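Local coordinates for protein (o6-methylguanine-dna methyltransferase) (Thermococcus kodakarensis, PDB 1MGT), which repairs O6-methylguanine and O4-methylthymine in DNA by moving the methyl group onto one of its own cysteines, a suicide reaction that inactivates it, at residues L2-F7 with G34-R39. Numbering follows the deposited sequence.
Sequences LSVEKF and GTLMKR. With SO4 (sulfate ion), chain C.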
loop_
_atom_site.group_PDB
_atom_site.type_symbol
_atom_site.label_atom_id
_atom_site.label_comp_id
_atom_site.label_asym_id
_atom_site.label_seq_id
_atom_site.Cartn_x
_atom_site.Cartn_y
_atom_site.Cartn_z
ATOM N N LEU A 2 -15.519 6.369 -1.960
ATOM C CA LEU A 2 -14.649 6.047 -0.819
ATOM C C LEU A 2 -15.359 5.148 0.164
ATOM O O LEU A 2 -16.540 5.345 0.527
ATOM C CB LEU A 2 -14.277 7.386 -0.139
ATOM C CG LEU A 2 -13.541 7.267 1.211
ATOM C CD1 LEU A 2 -12.151 6.677 1.001
ATOM C CD2 LEU A 2 -13.397 8.634 1.853
ATOM N N SER A 3 -14.663 4.123 0.670
ATOM C CA SER A 3 -15.183 3.212 1.649
ATOM C C SER A 3 -14.188 3.225 2.828
ATOM O O SER A 3 -12.988 3.129 2.549
ATOM C CB SER A 3 -15.350 1.764 1.203
ATOM O OG SER A 3 -16.279 1.657 0.157
ATOM N N VAL A 4 -14.713 3.374 4.024
ATOM C CA VAL A 4 -13.864 3.426 5.227
ATOM C C VAL A 4 -14.382 2.421 6.244
ATOM O O VAL A 4 -15.590 2.376 6.505
ATOM C CB VAL A 4 -13.841 4.835 5.818
ATOM C CG1 VAL A 4 -13.212 4.884 7.202
ATOM C CG2 VAL A 4 -13.069 5.801 4.903
ATOM N N GLU A 5 -13.473 1.617 6.836
ATOM C CA GLU A 5 -13.938 0.643 7.818
ATOM C C GLU A 5 -12.858 0.437 8.884
ATOM O O GLU A 5 -11.668 0.583 8.611
ATOM C CB GLU A 5 -14.284 -0.687 7.140
ATOM C CG GLU A 5 -14.821 -1.728 8.082
ATOM C CD GLU A 5 -15.381 -2.969 7.435
ATOM O OE1 GLU A 5 -15.505 -3.030 6.197
ATOM O OE2 GLU A 5 -15.683 -3.924 8.203
ATOM N N LYS A 6 -13.311 0.160 10.095
ATOM C CA LYS A 6 -12.363 -0.048 11.210
ATOM C C LYS A 6 -12.307 -1.536 11.503
ATOM O O LYS A 6 -13.316 -2.244 11.347
ATOM C CB LYS A 6 -12.889 0.763 12.371
ATOM C CG LYS A 6 -12.475 0.430 13.778
ATOM C CD LYS A 6 -13.371 1.228 14.726
ATOM C CE LYS A 6 -13.086 0.934 16.181
ATOM N NZ LYS A 6 -14.213 1.485 17.004
ATOM N N PHE A 7 -11.121 -2.048 11.832
ATOM C CA PHE A 7 -10.956 -3.463 12.131
ATOM C C PHE A 7 -10.143 -3.588 13.421
ATOM O O PHE A 7 -9.287 -2.741 13.707
ATOM C CB PHE A 7 -10.135 -4.194 11.031
ATOM C CG PHE A 7 -10.854 -4.139 9.692
ATOM C CD1 PHE A 7 -10.638 -3.090 8.822
ATOM C CD2 PHE A 7 -11.760 -5.131 9.371
ATOM C CE1 PHE A 7 -11.325 -3.062 7.606
ATOM C CE2 PHE A 7 -12.450 -5.096 8.170
ATOM C CZ PHE A 7 -12.225 -4.040 7.290
ATOM N N GLY A 34 -8.994 10.128 12.035
ATOM C CA GLY A 34 -8.523 11.454 11.613
ATOM C C GLY A 34 -7.269 11.334 10.750
ATOM O O GLY A 34 -7.112 11.986 9.735
ATOM N N THR A 35 -6.334 10.471 11.198
ATOM C CA THR A 35 -5.098 10.284 10.436
ATOM C C THR A 35 -5.434 9.623 9.106
ATOM O O THR A 35 -4.861 9.995 8.079
ATOM C CB THR A 35 -4.088 9.446 11.249
ATOM O OG1 THR A 35 -3.797 10.229 12.444
ATOM C CG2 THR A 35 -2.797 9.268 10.464
ATOM N N LEU A 36 -6.355 8.686 9.120
ATOM C CA LEU A 36 -6.764 8.014 7.902
ATOM C C LEU A 36 -7.290 9.050 6.906
ATOM O O LEU A 36 -6.892 9.033 5.758
ATOM C CB LEU A 36 -7.894 6.997 8.130
ATOM C CG LEU A 36 -8.407 6.375 6.809
ATOM C CD1 LEU A 36 -7.359 5.370 6.302
ATOM C CD2 LEU A 36 -9.737 5.690 6.942
ATOM N N MET A 37 -8.158 9.960 7.388
ATOM C CA MET A 37 -8.698 10.963 6.448
ATOM C C MET A 37 -7.659 11.883 5.875
ATOM O O MET A 37 -7.721 12.284 4.686
ATOM C CB MET A 37 -9.880 11.673 7.108
ATOM C CG MET A 37 -11.083 10.733 7.290
ATOM S SD MET A 37 -11.638 9.885 5.814
ATOM C CE MET A 37 -11.845 11.262 4.687
ATOM N N LYS A 38 -6.637 12.257 6.630
ATOM C CA LYS A 38 -5.572 13.103 6.117
ATOM C C LYS A 38 -4.796 12.348 5.031
ATOM O O LYS A 38 -4.425 12.926 4.008
ATOM C CB LYS A 38 -4.628 13.486 7.276
ATOM C CG LYS A 38 -3.484 14.376 6.795
ATOM C CD LYS A 38 -2.456 14.593 7.889
ATOM C CE LYS A 38 -1.035 14.410 7.368
ATOM N NZ LYS A 38 -0.697 15.385 6.298
ATOM N N ARG A 39 -4.538 11.058 5.247
ATOM C CA ARG A 39 -3.811 10.259 4.245
ATOM C C ARG A 39 -4.636 10.050 2.975
ATOM O O ARG A 39 -4.068 10.052 1.882
ATOM C CB ARG A 39 -3.386 8.895 4.827
ATOM C CG ARG A 39 -2.345 9.132 5.938
ATOM C CD ARG A 39 -1.914 7.746 6.539
ATOM N NE ARG A 39 -0.886 8.125 7.542
ATOM C CZ ARG A 39 -0.476 7.346 8.533
ATOM N NH1 ARG A 39 -0.971 6.128 8.704
ATOM N NH2 ARG A 39 0.459 7.848 9.350
HETATM S S SO4 C . -12.419 1.662 20.142
HETATM O O1 SO4 C . -13.653 1.102 19.536
HETATM O O2 SO4 C . -12.772 2.431 21.385
HETATM O O3 SO4 C . -11.715 2.576 19.198
HETATM O O4 SO4 C . -11.474 0.556 20.526
#
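Val4 and Leu2 meet Leu36 and Met37 in a small apolar helix-on-sheet contact of the N-terminal MGMT domain, whose family belongs to the RNase H clan. It lies away from the inferred nucleophile, Cys141. The short segments 2-7 and 34-39 run roughly antiparallel (150°), with their axes 10.8 Å apart. No hydrogen bond joins them, and side chains alone bridge the gap.

Val4 and Leu36 reach toward each other tip to tip. The single methyl Leu36 CD2 meets both branches of the valine, CG1 at 3.6 Å and CG2 at 3.9 Å. Leu36 leaves the helix toward the strand, with CG anti to the backbone N (chi1 175°). Its chi2 of 74° turns CD2 rather than CD1 to Val4.

Met37 makes the second, looser half. Its first bond does not aim at the strand. Bends at chi2 and chi3 bring SD beside Val4, 4.4 Å from CG2, and turn CE to Leu2, 4.2 Å from CD2. Val4 thus touches both helix residues.

Lys6 extends beyond this patch, and its NZ donates a 2.6 Å hydrogen bond to O1 of a sulfate, probably from the crystallisation liquor. Arg8 also binds this ion.

Helix 33-49 follows the antiparallel strands 2-9, 12-20 and 24-30 and lies against their sheet. Val4 also touches Trp15 of the middle strand. Leu36 meets Val4 and Ala28, so the helix contacts both outer strands.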